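Local coordinates for molybdopterin-guanine dinucleotide biosynthesis adapter protein (Escherichia coli, PDB 1NP6) that binds GTP, hydrolyses it weakly, and may act as an adapter in the biosynthesis and use of the molybdopterin-guanine dinucleotide cofactor, at residues A10-S15 with I114-L119; G38-T43 with E107-E112; C31-R36 with L161-V166. One frame throughout, in Å; residues are numbered along the deposited sequence.

Interaction 1 (A10-S15 with I114-L119); sequences AFAAWS and IAKIVL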
ATOM      1  N   ALA B  10       1.185  -9.949 -18.413  1.00 31.63           N
ATOM      2  CA  ALA B  10       0.957 -11.083 -17.515  1.00 32.93           C
ATOM      3  C   ALA B  10       1.828 -12.290 -17.863  1.00 28.40           C
ATOM      4  O   ALA B  10       2.171 -12.508 -19.025  1.00 28.28           O
ATOM      5  CB  ALA B  10      -0.515 -11.489 -17.518  1.00 34.58           C
ATOM      6  N   PHE B  11       2.154 -13.069 -16.837  1.00 30.27           N
ATOM      7  CA  PHE B  11       2.785 -14.369 -16.978  1.00 29.24           C
ATOM      8  C   PHE B  11       1.822 -15.420 -16.453  1.00 28.93           C
ATOM      9  O   PHE B  11       1.354 -15.331 -15.316  1.00 45.69           O
ATOM     10  CB  PHE B  11       4.120 -14.412 -16.208  1.00 31.66           C
ATOM     11  CG  PHE B  11       5.273 -13.830 -16.990  1.00 36.57           C
ATOM     12  CD1 PHE B  11       5.476 -12.463 -17.027  1.00 38.97           C
ATOM     13  CD2 PHE B  11       6.107 -14.647 -17.741  1.00 37.88           C
ATOM     14  CE1 PHE B  11       6.496 -11.915 -17.782  1.00 31.62           C
ATOM     15  CE2 PHE B  11       7.140 -14.103 -18.495  1.00 34.21           C
ATOM     16  CZ  PHE B  11       7.336 -12.741 -18.510  1.00 34.13           C
ATOM     17  N   ALA B  12       1.505 -16.399 -17.295  1.00 31.25           N
ATOM     18  CA  ALA B  12       0.486 -17.366 -16.946  1.00 30.47           C
ATOM     19  C   ALA B  12       0.978 -18.793 -17.091  1.00 27.63           C
ATOM     20  O   ALA B  12       1.644 -19.130 -18.070  1.00 33.83           O
ATOM     21  CB  ALA B  12      -0.784 -17.130 -17.799  1.00 33.22           C
ATOM     22  N   ALA B  13       0.630 -19.626 -16.108  1.00 35.43           N
ATOM     23  CA  ALA B  13       0.972 -21.046 -16.087  1.00 32.79           C
ATOM     24  C   ALA B  13       0.144 -21.812 -15.054  1.00 33.28           C
ATOM     25  O   ALA B  13      -0.326 -21.233 -14.064  1.00 39.29           O
ATOM     26  CB  ALA B  13       2.479 -21.252 -15.811  1.00 36.80           C
ATOM     27  N   TRP B  14      -0.038 -23.107 -15.296  1.00 38.38           N
ATOM     28  CA  TRP B  14      -0.590 -24.022 -14.293  1.00 44.36           C
ATOM     29  C   TRP B  14       0.303 -24.018 -13.060  1.00 46.53           C
ATOM     30  O   TRP B  14       1.523 -23.916 -13.184  1.00 40.98           O
ATOM     31  CB  TRP B  14      -0.613 -25.462 -14.819  1.00 48.26           C
ATOM     32  CG  TRP B  14      -1.488 -25.738 -16.019  1.00 54.80           C
ATOM     33  CD1 TRP B  14      -2.856 -25.579 -16.112  1.00 42.13           C
ATOM     34  CD2 TRP B  14      -1.061 -26.256 -17.286  1.00 37.02           C
ATOM     35  NE1 TRP B  14      -3.288 -25.958 -17.361  1.00 43.34           N
ATOM     36  CE2 TRP B  14      -2.213 -26.375 -18.105  1.00 37.64           C
ATOM     37  CE3 TRP B  14       0.179 -26.629 -17.820  1.00 43.56           C
ATOM     38  CZ2 TRP B  14      -2.155 -26.850 -19.426  1.00 38.17           C
ATOM     39  CZ3 TRP B  14       0.237 -27.094 -19.140  1.00 46.72           C
ATOM     40  CH2 TRP B  14      -0.927 -27.200 -19.923  1.00 52.66           C
ATOM     41  N   SER B  15      -0.312 -24.161 -11.884  1.00 41.91           N
ATOM     42  CA  SER B  15       0.391 -24.285 -10.608  1.00 48.06           C
ATOM     43  C   SER B  15       1.560 -25.276 -10.681  1.00 45.38           C
ATOM     44  O   SER B  15       1.407 -26.398 -11.182  1.00 46.80           O
ATOM     45  CB  SER B  15      -0.605 -24.728  -9.524  1.00 57.83           C
ATOM     46  OG  SER B  15      -0.054 -24.625  -8.223  1.00 68.99           O
ATOM     47  N   ILE B 114      -5.033  -9.312 -20.681  1.00 53.69           N
ATOM     48  CA  ILE B 114      -4.025  -8.406 -21.264  1.00 46.40           C
ATOM     49  C   ILE B 114      -2.892  -9.209 -21.945  1.00 29.65           C
ATOM     50  O   ILE B 114      -2.864 -10.427 -21.830  1.00 44.09           O
ATOM     51  CB  ILE B 114      -3.443  -7.475 -20.169  1.00 54.75           C
ATOM     52  CG1 ILE B 114      -3.711  -8.036 -18.762  1.00 65.76           C
ATOM     53  CG2 ILE B 114      -4.015  -6.064 -20.303  1.00 66.62           C
ATOM     54  CD1 ILE B 114      -2.463  -8.433 -17.987  1.00 35.32           C
ATOM     55  N   ALA B 115      -1.996  -8.533 -22.668  1.00 32.39           N
ATOM     56  CA  ALA B 115      -0.802  -9.182 -23.246  1.00 45.04           C
ATOM     57  C   ALA B 115      -0.197 -10.167 -22.242  1.00 35.12           C
ATOM     58  O   ALA B 115      -0.120  -9.857 -21.048  1.00 30.23           O
ATOM     59  CB  ALA B 115       0.233  -8.154 -23.660  1.00 37.11           C
ATOM     60  N   LYS B 116       0.203 -11.341 -22.733  1.00 32.95           N
ATOM     61  CA  LYS B 116       0.528 -12.464 -21.858  1.00 43.26           C
ATOM     62  C   LYS B 116       1.618 -13.376 -22.426  1.00 36.86           C
ATOM     63  O   LYS B 116       1.616 -13.693 -23.620  1.00 40.42           O
ATOM     64  CB  LYS B 116      -0.743 -13.292 -21.633  1.00 42.72           C
ATOM     65  CG  LYS B 116      -0.848 -13.983 -20.295  1.00 60.82           C
ATOM     66  CD  LYS B 116      -2.308 -14.060 -19.819  1.00 72.73           C
ATOM     67  CE  LYS B 116      -3.269 -14.492 -20.934  1.00 57.68           C
ATOM     68  NZ  LYS B 116      -4.612 -14.846 -20.393  1.00 64.75           N
ATOM     69  N   ILE B 117       2.532 -13.812 -21.562  1.00 37.88           N
ATOM     70  CA  ILE B 117       3.455 -14.906 -21.895  1.00 27.94           C
ATOM     71  C   ILE B 117       3.023 -16.129 -21.088  1.00 22.70           C
ATOM     72  O   ILE B 117       2.756 -16.024 -19.891  1.00 26.39           O
ATOM     73  CB  ILE B 117       4.934 -14.488 -21.615  1.00 34.22           C
ATOM     74  CG1 ILE B 117       5.327 -13.367 -22.584  1.00 36.03           C
ATOM     75  CG2 ILE B 117       5.896 -15.720 -21.713  1.00 31.36           C
ATOM     76  CD1 ILE B 117       6.627 -12.653 -22.253  1.00 30.26           C
ATOM     77  N   VAL B 118       2.897 -17.267 -21.768  1.00 24.50           N
ATOM     78  CA  VAL B 118       2.449 -18.525 -21.176  1.00 30.40           C
ATOM     79  C   VAL B 118       3.676 -19.442 -21.023  1.00 32.48           C
ATOM     80  O   VAL B 118       4.534 -19.460 -21.880  1.00 35.22           O
ATOM     81  CB  VAL B 118       1.380 -19.210 -22.070  1.00 43.86           C
ATOM     82  CG1 VAL B 118       1.037 -20.643 -21.598  1.00 35.61           C
ATOM     83  CG2 VAL B 118       0.127 -18.357 -22.115  1.00 40.97           C
ATOM     84  N   LEU B 119       3.746 -20.173 -19.921  1.00 34.02           N
ATOM     85  CA  LEU B 119       4.906 -21.031 -19.637  1.00 32.58           C
ATOM     86  C   LEU B 119       4.547 -22.504 -19.767  1.00 36.13           C
ATOM     87  O   LEU B 119       3.399 -22.886 -19.509  1.00 39.87           O
ATOM     88  CB  LEU B 119       5.448 -20.734 -18.233  1.00 25.98           C
ATOM     89  CG  LEU B 119       5.555 -19.264 -17.783  1.00 25.56           C
ATOM     90  CD1 LEU B 119       6.067 -19.199 -16.361  1.00 36.21           C
ATOM     91  CD2 LEU B 119       6.425 -18.380 -18.702  1.00 26.58           C
TER
HETATM   92  O   HOH W   1       1.172 -23.493 -18.482  1.00 47.53           O

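Interaction 2 (G38-T43 with E107-E112); sequences GLIKHT and EGFKHE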
ATOM      1  N   GLY B  38       7.105  -2.665 -12.177  1.00 27.60           N
ATOM      2  CA  GLY B  38       6.128  -2.899 -11.116  1.00 26.51           C
ATOM      3  C   GLY B  38       5.642  -4.344 -11.169  1.00 19.69           C
ATOM      4  O   GLY B  38       5.813  -5.040 -12.187  1.00 27.73           O
ATOM      5  N   LEU B  39       5.010  -4.780 -10.080  1.00 25.35           N
ATOM      6  CA  LEU B  39       4.455  -6.120  -9.950  1.00 27.56           C
ATOM      7  C   LEU B  39       3.090  -6.104  -9.244  1.00 27.19           C
ATOM      8  O   LEU B  39       2.942  -5.503  -8.168  1.00 34.13           O
ATOM      9  CB  LEU B  39       5.387  -7.026  -9.148  1.00 27.77           C
ATOM     10  CG  LEU B  39       4.922  -8.487  -8.931  1.00 30.88           C
ATOM     11  CD1 LEU B  39       4.873  -9.281 -10.231  1.00 30.24           C
ATOM     12  CD2 LEU B  39       5.845  -9.190  -7.951  1.00 39.17           C
ATOM     13  N   ILE B  40       2.111  -6.767  -9.852  1.00 33.66           N
ATOM     14  CA  ILE B  40       0.808  -7.000  -9.210  1.00 24.28           C
ATOM     15  C   ILE B  40       0.599  -8.519  -9.083  1.00 25.76           C
ATOM     16  O   ILE B  40       0.653  -9.257 -10.074  1.00 30.87           O
ATOM     17  CB  ILE B  40      -0.340  -6.362 -10.040  1.00 37.78           C
ATOM     18  CG1 ILE B  40      -0.077  -4.866 -10.279  1.00 29.38           C
ATOM     19  CG2 ILE B  40      -1.683  -6.623  -9.342  1.00 32.32           C
ATOM     20  CD1 ILE B  40      -1.192  -4.118 -11.148  1.00 28.59           C
ATOM     21  N   LYS B  41       0.359  -8.978  -7.864  1.00 33.94           N
ATOM     22  CA  LYS B  41       0.311 -10.406  -7.563  1.00 39.55           C
ATOM     23  C   LYS B  41      -0.936 -10.743  -6.733  1.00 36.46           C
ATOM     24  O   LYS B  41      -1.367  -9.942  -5.901  1.00 43.30           O
ATOM     25  CB  LYS B  41       1.570 -10.777  -6.759  1.00 39.38           C
ATOM     26  CG  LYS B  41       1.727 -12.261  -6.400  1.00 58.06           C
ATOM     27  CD  LYS B  41       3.013 -12.517  -5.603  1.00 55.07           C
ATOM     28  CE  LYS B  41       2.845 -13.684  -4.617  1.00 80.41           C
ATOM     29  NZ  LYS B  41       3.116 -15.037  -5.212  1.00 64.97           N
ATOM     30  N   HIS B  42      -1.496 -11.928  -6.957  1.00 35.09           N
ATOM     31  CA  HIS B  42      -2.529 -12.500  -6.085  1.00 36.74           C
ATOM     32  C   HIS B  42      -1.932 -13.507  -5.097  1.00 42.28           C
ATOM     33  O   HIS B  42      -1.000 -14.237  -5.441  1.00 51.04           O
ATOM     34  CB  HIS B  42      -3.597 -13.186  -6.936  1.00 47.41           C
ATOM     35  CG  HIS B  42      -4.832 -13.553  -6.176  1.00 49.05           C
ATOM     36  ND1 HIS B  42      -5.079 -14.836  -5.732  1.00 52.00           N
ATOM     37  CD2 HIS B  42      -5.898 -12.811  -5.795  1.00 53.27           C
ATOM     38  CE1 HIS B  42      -6.242 -14.866  -5.107  1.00 46.04           C
ATOM     39  NE2 HIS B  42      -6.760 -13.653  -5.132  1.00 51.48           N
ATOM     40  N   THR B  43      -2.459 -13.534  -3.868  1.00 34.01           N
ATOM     41  CA  THR B  43      -2.031 -14.499  -2.860  1.00 39.68           C
ATOM     42  C   THR B  43      -3.230 -15.093  -2.111  1.00 46.73           C
ATOM     43  O   THR B  43      -4.273 -14.450  -1.986  1.00 44.25           O
ATOM     44  CB  THR B  43      -0.961 -13.869  -1.879  1.00 35.18           C
ATOM     45  OG1 THR B  43      -0.370 -14.896  -1.074  1.00 49.50           O
ATOM     46  CG2 THR B  43      -1.583 -12.925  -0.843  1.00 34.75           C
ATOM     47  N   GLU B 107       0.660 -11.385 -12.166  1.00 29.10           N
ATOM     48  CA  GLU B 107       0.752 -12.817 -11.847  1.00 31.79           C
ATOM     49  C   GLU B 107      -0.246 -13.345 -10.778  1.00 49.24           C
ATOM     50  O   GLU B 107      -0.532 -12.671  -9.790  1.00 46.44           O
ATOM     51  CB  GLU B 107       2.187 -13.105 -11.380  1.00 43.38           C
ATOM     52  CG  GLU B 107       2.346 -14.395 -10.612  1.00 58.64           C
ATOM     53  CD  GLU B 107       3.559 -14.374  -9.723  1.00 54.88           C
ATOM     54  OE1 GLU B 107       3.715 -13.403  -8.953  1.00 56.75           O
ATOM     55  OE2 GLU B 107       4.358 -15.327  -9.812  1.00 64.30           O
ATOM     56  N   GLY B 108      -0.759 -14.561 -10.983  1.00 54.99           N
ATOM     57  CA  GLY B 108      -1.514 -15.282  -9.959  1.00 50.18           C
ATOM     58  C   GLY B 108      -3.031 -15.119  -9.964  1.00 53.33           C
ATOM     59  O   GLY B 108      -3.731 -15.748  -9.157  1.00 51.31           O
ATOM     60  N   PHE B 109      -3.537 -14.282 -10.866  1.00 43.80           N
ATOM     61  CA  PHE B 109      -4.982 -14.043 -10.995  1.00 46.06           C
ATOM     62  C   PHE B 109      -5.665 -15.087 -11.887  1.00 56.42           C
ATOM     63  O   PHE B 109      -5.113 -15.502 -12.912  1.00 51.23           O
ATOM     64  CB  PHE B 109      -5.250 -12.633 -11.541  1.00 36.36           C
ATOM     65  CG  PHE B 109      -4.894 -11.516 -10.570  1.00 54.86           C
ATOM     66  CD1 PHE B 109      -3.593 -11.008 -10.513  1.00 47.21           C
ATOM     67  CD2 PHE B 109      -5.859 -10.973  -9.720  1.00 58.58           C
ATOM     68  CE1 PHE B 109      -3.252  -9.995  -9.609  1.00 50.72           C
ATOM     69  CE2 PHE B 109      -5.534  -9.951  -8.819  1.00 47.19           C
ATOM     70  CZ  PHE B 109      -4.228  -9.461  -8.765  1.00 61.10           C
ATOM     71  N   LYS B 110      -6.865 -15.504 -11.483  1.00 68.50           N
ATOM     72  CA  LYS B 110      -7.686 -16.444 -12.254  1.00 71.60           C
ATOM     73  C   LYS B 110      -8.021 -15.894 -13.640  1.00 68.47           C
ATOM     74  O   LYS B 110      -7.951 -16.618 -14.637  1.00 59.59           O
ATOM     75  CB  LYS B 110      -8.983 -16.752 -11.500  1.00 77.97           C
ATOM     76  CG  LYS B 110      -9.259 -18.233 -11.279  1.00 86.16           C
ATOM     77  CD  LYS B 110     -10.560 -18.445 -10.504  1.00 72.92           C
ATOM     78  CE  LYS B 110     -10.315 -18.515  -8.999  1.00 81.58           C
ATOM     79  NZ  LYS B 110     -10.327 -17.162  -8.374  1.00 76.96           N
ATOM     80  N   HIS B 111      -8.374 -14.611 -13.696  1.00 61.20           N
ATOM     81  CA  HIS B 111      -8.694 -13.955 -14.956  1.00 62.91           C
ATOM     82  C   HIS B 111      -7.797 -12.746 -15.199  1.00 68.45           C
ATOM     83  O   HIS B 111      -7.804 -11.787 -14.415  1.00 71.22           O
ATOM     84  CB  HIS B 111     -10.169 -13.562 -14.986  1.00 72.43           C
ATOM     85  CG  HIS B 111     -11.103 -14.730 -14.891  1.00 89.17           C
ATOM     86  ND1 HIS B 111     -11.767 -15.244 -15.984  1.00 92.19           N
ATOM     87  CD2 HIS B 111     -11.479 -15.486 -13.831  1.00 88.37           C
ATOM     88  CE1 HIS B 111     -12.515 -16.265 -15.600  1.00 91.09           C
ATOM     89  NE2 HIS B 111     -12.358 -16.433 -14.299  1.00 86.94           N
ATOM     90  N   GLU B 112      -7.016 -12.814 -16.281  1.00 63.48           N
ATOM     91  CA  GLU B 112      -6.072 -11.755 -16.674  1.00 60.29           C
ATOM     92  C   GLU B 112      -6.155 -11.458 -18.170  1.00 52.25           C
ATOM     93  O   GLU B 112      -5.574 -12.176 -18.993  1.00 58.07           O
ATOM     94  CB  GLU B 112      -4.624 -12.119 -16.288  1.00 53.11           C
ATOM     95  CG  GLU B 112      -4.508 -13.341 -15.396  1.00 63.30           C
ATOM     96  CD  GLU B 112      -3.098 -13.589 -14.900  1.00 59.20           C
ATOM     97  OE1 GLU B 112      -2.416 -14.457 -15.483  1.00 40.61           O
ATOM     98  OE2 GLU B 112      -2.696 -12.934 -13.918  1.00 45.12           O
TER
HETATM   99  O   HOH W   2       5.613 -14.332  -7.517  1.00 65.76           O

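Interaction 3 (C31-R36 with L161-V166); sequences CARGIR and LADFVV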
ATOM      1  N   CYS B  31      15.858  -4.955 -14.449  1.00 32.62           N
ATOM      2  CA  CYS B  31      16.391  -3.830 -13.695  1.00 38.56           C
ATOM      3  C   CYS B  31      17.828  -3.506 -14.132  1.00 44.38           C
ATOM      4  O   CYS B  31      18.230  -2.338 -14.156  1.00 43.57           O
ATOM      5  CB  CYS B  31      16.368  -4.137 -12.194  1.00 40.30           C
ATOM      6  SG  CYS B  31      14.766  -3.963 -11.392  1.00 41.88           S
ATOM      7  N   ALA B  32      18.585  -4.540 -14.494  1.00 40.17           N
ATOM      8  CA  ALA B  32      19.969  -4.366 -14.962  1.00 51.00           C
ATOM      9  C   ALA B  32      20.058  -3.564 -16.263  1.00 54.05           C
ATOM     10  O   ALA B  32      21.047  -2.874 -16.489  1.00 56.54           O
ATOM     11  CB  ALA B  32      20.654  -5.708 -15.127  1.00 34.30           C
ATOM     12  N   ARG B  33      19.033  -3.665 -17.113  1.00 48.46           N
ATOM     13  CA  ARG B  33      18.972  -2.898 -18.365  1.00 36.56           C
ATOM     14  C   ARG B  33      18.397  -1.472 -18.195  1.00 33.49           C
ATOM     15  O   ARG B  33      18.260  -0.720 -19.182  1.00 37.00           O
ATOM     16  CB  ARG B  33      18.180  -3.669 -19.428  1.00 47.85           C
ATOM     17  CG  ARG B  33      18.817  -4.964 -19.904  1.00 42.76           C
ATOM     18  CD  ARG B  33      17.815  -5.967 -20.446  1.00 38.00           C
ATOM     19  NE  ARG B  33      18.359  -7.322 -20.544  1.00 45.66           N
ATOM     20  CZ  ARG B  33      18.841  -7.861 -21.655  1.00 44.77           C
ATOM     21  NH1 ARG B  33      18.864  -7.171 -22.785  1.00 62.92           N
ATOM     22  NH2 ARG B  33      19.306  -9.100 -21.643  1.00 46.41           N
ATOM     23  N   GLY B  34      18.051  -1.132 -16.949  1.00 35.66           N
ATOM     24  CA  GLY B  34      17.495   0.162 -16.561  1.00 35.36           C
ATOM     25  C   GLY B  34      15.962   0.224 -16.594  1.00 44.74           C
ATOM     26  O   GLY B  34      15.373   1.288 -16.415  1.00 42.20           O
ATOM     27  N   ILE B  35      15.315  -0.906 -16.852  1.00 35.91           N
ATOM     28  CA  ILE B  35      13.851  -0.991 -16.772  1.00 34.72           C
ATOM     29  C   ILE B  35      13.419  -0.938 -15.306  1.00 38.39           C
ATOM     30  O   ILE B  35      14.001  -1.618 -14.468  1.00 42.02           O
ATOM     31  CB  ILE B  35      13.332  -2.293 -17.438  1.00 41.82           C
ATOM     32  CG1 ILE B  35      13.514  -2.227 -18.959  1.00 34.41           C
ATOM     33  CG2 ILE B  35      11.847  -2.559 -17.059  1.00 43.19           C
ATOM     34  CD1 ILE B  35      14.034  -3.503 -19.553  1.00 32.10           C
ATOM     35  N   ARG B  36      12.415  -0.123 -14.985  1.00 32.74           N
ATOM     36  CA  ARG B  36      11.920  -0.088 -13.617  1.00 30.03           C
ATOM     37  C   ARG B  36      10.563  -0.788 -13.578  1.00 39.21           C
ATOM     38  O   ARG B  36       9.560  -0.179 -13.931  1.00 33.76           O
ATOM     39  CB  ARG B  36      11.845   1.347 -13.082  1.00 37.84           C
ATOM     40  CG  ARG B  36      13.136   2.177 -13.266  1.00 37.48           C
ATOM     41  CD  ARG B  36      12.928   3.708 -13.187  1.00 43.20           C
ATOM     42  NE  ARG B  36      12.170   4.239 -14.324  1.00 46.26           N
ATOM     43  CZ  ARG B  36      11.588   5.439 -14.375  1.00 57.26           C
ATOM     44  NH1 ARG B  36      11.646   6.281 -13.340  1.00 49.08           N
ATOM     45  NH2 ARG B  36      10.933   5.802 -15.477  1.00 41.53           N
ATOM     46  N   LEU B 161      14.823 -13.921 -22.712  1.00 37.68           N
ATOM     47  CA  LEU B 161      13.479 -13.506 -22.286  1.00 40.39           C
ATOM     48  C   LEU B 161      13.417 -11.995 -22.002  1.00 42.65           C
ATOM     49  O   LEU B 161      12.485 -11.312 -22.425  1.00 28.87           O
ATOM     50  CB  LEU B 161      13.033 -14.334 -21.066  1.00 30.81           C
ATOM     51  CG  LEU B 161      11.615 -14.136 -20.502  1.00 49.37           C
ATOM     52  CD1 LEU B 161      10.545 -14.238 -21.601  1.00 31.06           C
ATOM     53  CD2 LEU B 161      11.343 -15.141 -19.393  1.00 47.36           C
ATOM     54  N   ALA B 162      14.427 -11.472 -21.306  1.00 28.27           N
ATOM     55  CA  ALA B 162      14.528 -10.041 -21.043  1.00 32.38           C
ATOM     56  C   ALA B 162      14.654  -9.224 -22.344  1.00 29.78           C
ATOM     57  O   ALA B 162      14.117  -8.124 -22.434  1.00 34.59           O
ATOM     58  CB  ALA B 162      15.713  -9.735 -20.075  1.00 35.22           C
ATOM     59  N   ASP B 163      15.332  -9.780 -23.345  1.00 33.47           N
ATOM     60  CA  ASP B 163      15.472  -9.135 -24.644  1.00 40.65           C
ATOM     61  C   ASP B 163      14.120  -9.069 -25.348  1.00 39.48           C
ATOM     62  O   ASP B 163      13.798  -8.060 -25.971  1.00 38.57           O
ATOM     63  CB  ASP B 163      16.458  -9.890 -25.545  1.00 43.85           C
ATOM     64  CG  ASP B 163      17.917  -9.708 -25.123  1.00 48.88           C
ATOM     65  OD1 ASP B 163      18.200  -8.898 -24.222  1.00 49.70           O
ATOM     66  OD2 ASP B 163      18.846 -10.342 -25.647  1.00 45.31           O
ATOM     67  N   PHE B 164      13.354 -10.153 -25.256  1.00 33.51           N
ATOM     68  CA  PHE B 164      12.058 -10.252 -25.942  1.00 37.21           C
ATOM     69  C   PHE B 164      11.038  -9.271 -25.345  1.00 39.30           C
ATOM     70  O   PHE B 164      10.202  -8.689 -26.071  1.00 36.90           O
ATOM     71  CB  PHE B 164      11.539 -11.697 -25.906  1.00 35.68           C
ATOM     72  CG  PHE B 164      10.156 -11.864 -26.488  1.00 33.86           C
ATOM     73  CD1 PHE B 164       9.988 -12.156 -27.838  1.00 34.43           C
ATOM     74  CD2 PHE B 164       9.028 -11.722 -25.679  1.00 31.89           C
ATOM     75  CE1 PHE B 164       8.705 -12.290 -28.382  1.00 38.75           C
ATOM     76  CE2 PHE B 164       7.749 -11.855 -26.216  1.00 42.90           C
ATOM     77  CZ  PHE B 164       7.597 -12.149 -27.570  1.00 34.66           C
ATOM     78  N   VAL B 165      11.098  -9.108 -24.025  1.00 30.43           N
ATOM     79  CA  VAL B 165      10.241  -8.153 -23.324  1.00 35.86           C
ATOM     80  C   VAL B 165      10.602  -6.713 -23.717  1.00 41.04           C
ATOM     81  O   VAL B 165       9.729  -5.943 -24.077  1.00 25.38           O
ATOM     82  CB  VAL B 165      10.220  -8.369 -21.782  1.00 31.34           C
ATOM     83  CG1 VAL B 165       9.425  -7.264 -21.055  1.00 33.53           C
ATOM     84  CG2 VAL B 165       9.682  -9.756 -21.407  1.00 27.34           C
ATOM     85  N   VAL B 166      11.872  -6.329 -23.686  1.00 27.82           N
ATOM     86  CA  VAL B 166      12.236  -4.990 -24.219  1.00 42.86           C
ATOM     87  C   VAL B 166      11.680  -4.688 -25.644  1.00 46.36           C
ATOM     88  O   VAL B 166      11.119  -3.610 -25.905  1.00 36.63           O
ATOM     89  CB  VAL B 166      13.762  -4.749 -24.197  1.00 43.84           C
ATOM     90  CG1 VAL B 166      14.108  -3.379 -24.810  1.00 42.00           C
ATOM     91  CG2 VAL B 166      14.275  -4.828 -22.782  1.00 36.81           C
TER

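Interaction 1 (A10-S15 with I114-L119)
Ala-10 and Ala-12 zip strand 8-12 to the parallel strand 116-120 through four backbone hydrogen bonds at the middle of the P-loop NTPase sheet. Ala-10 N donates to Ala-115 O at 2.9 Å and Ile-117 N to Ala-10 O; Ala-12 N then reaches Ile-117 O and Leu-119 N reaches Ala-12 O, the alternation expected of a parallel pair. Apolar contacts flank this ladder. On the side of the sheet covered by helix 19-32, Phe-11 and Ile-117 run side by side: CB of Ile-117 sits over a face of the Phe-11 ring, 4.3 Å from the ring centroid, in a CH-pi contact, and Ile-117 CD1 meets Phe-11 CZ at 3.8 Å. CG of Phe-11 lies anti to the carbonyl carbon (chi1 -83°), which leans the ring along Ile-117 while Leu-119 CD2 meets the ring edge at Phe-11 CD2, 3.9 Å away. Were Phe-11 an alanine, Ile-117 and Leu-119 would probably lose the ring they share, leaving a gap under Leu-23 and Leu-26. On the reverse side, the bent Lys-116 chain lays CG 3.7 Å from Ala-10 CB and carries NZ on to Glu-112 O. One water donates to Leu-119 O and accepts only weakly from Trp-14 N. The chemistry is thus a polar backbone ladder with an apolar cluster on one face and alanines plus aliphatic lysine on the other, leading through Ala-13 into the Walker A loop.

Interaction 2 (G38-T43 with E107-E112)
Glu-107 OE1 takes a hydrogen bond from a water at 2.6 Å, and the same water accepts a weak one from Lys-41 NZ. Lys-41 NZ itself stands 4.1 Å from Glu-107 OE1, beyond a salt bridge, while Lys-41 CG packs against that oxygen. With CG anti to the backbone N in both residues (chi1 -177° in Lys-41, 162° in Glu-107), the two chains lie alongside each other on one face of the parallel sheet of this P-loop NTPase fold. There Glu-107 touches Lys-19 and Thr-20, inferred GTP-binding residues. In the backbone, Glu-107 N donates to Ile-40 O at 3.0 Å and His-42 N to Glu-107 O at 3.1 Å, closing the ladder where strand 103-107 ends. Gly-108 then turns the chain at a positive phi of 93°, a backbone suited to glycine. Strand 37-42 also pairs in parallel with a strand of the second subunit, carrying the sheet across the dimer. His-42 NE2 is hydrogen-bonded to Glu-85 OE2. Ile-40 CG2 meets Phe-109 CE1 at 3.7 Å, and His-42 CB rests 4.0 Å above the centre of the Phe-109 ring.

Interaction 3 (C31-R36 with L161-V166)
A small surface contact, part charged and part apolar, joins Arg-33 and Ile-35, at the C-terminal end of helix 19-32 and the turn after it, to Ala-162, Asp-163 and Val-166 on helix 158-170. Gly-34, with positive phi, ends the first helix in a Schellman motif, which leaves Arg-33 and Ile-35 both directed at the second helix. The Arg-33 chain runs extended from CG to NE, and Arg-33 NE comes 3.6 Å from Ala-162 CB. One face of the guanidinium lies over the helix backbone at Ala-162 C and Asp-163 CA. Arg-33 and Asp-163 form a salt bridge, but their atoms are modelled too close together, and its detailed geometry is doubtful. Arg-33 NH2 has a second acidic partner in Glu-159. Beside the ion pair, Ile-35 CD1 presses on Val-166 CG2 at a tight 3.5 Å. Leu-26 of helix 19-32 also packs on Ala-162. The arrangement implies a link between the turn ending helix 19-32 and helix 158-170 in which one arginine is shared by two acids at the surface, with one tight methyl contact beside it.

How the interactions relate
From the N terminus, strand 8-12 passes through the P-loop into helix 19-32, whose end supplies 31-36 to interaction 3, and the chain then enters strand 37-42 for interaction 2. That contact closes when the chain reaches 107-112, and interaction 1 closes soon after at 114-119, so interaction 2 nests within interaction 1. Interaction 3 closes last, at 161-166: it also encloses interaction 2 and crosses interaction 1. Interactions 1 and 2 share the central sheet and touch where Glu-112 packs on Ala-10 and Ala-12. Interaction 3 ties the turn after helix 19-32 to helix 158-170; Ile-117 packs against Leu-161, Val-165 and Phe-164, bringing helix 158-170 onto the sheet.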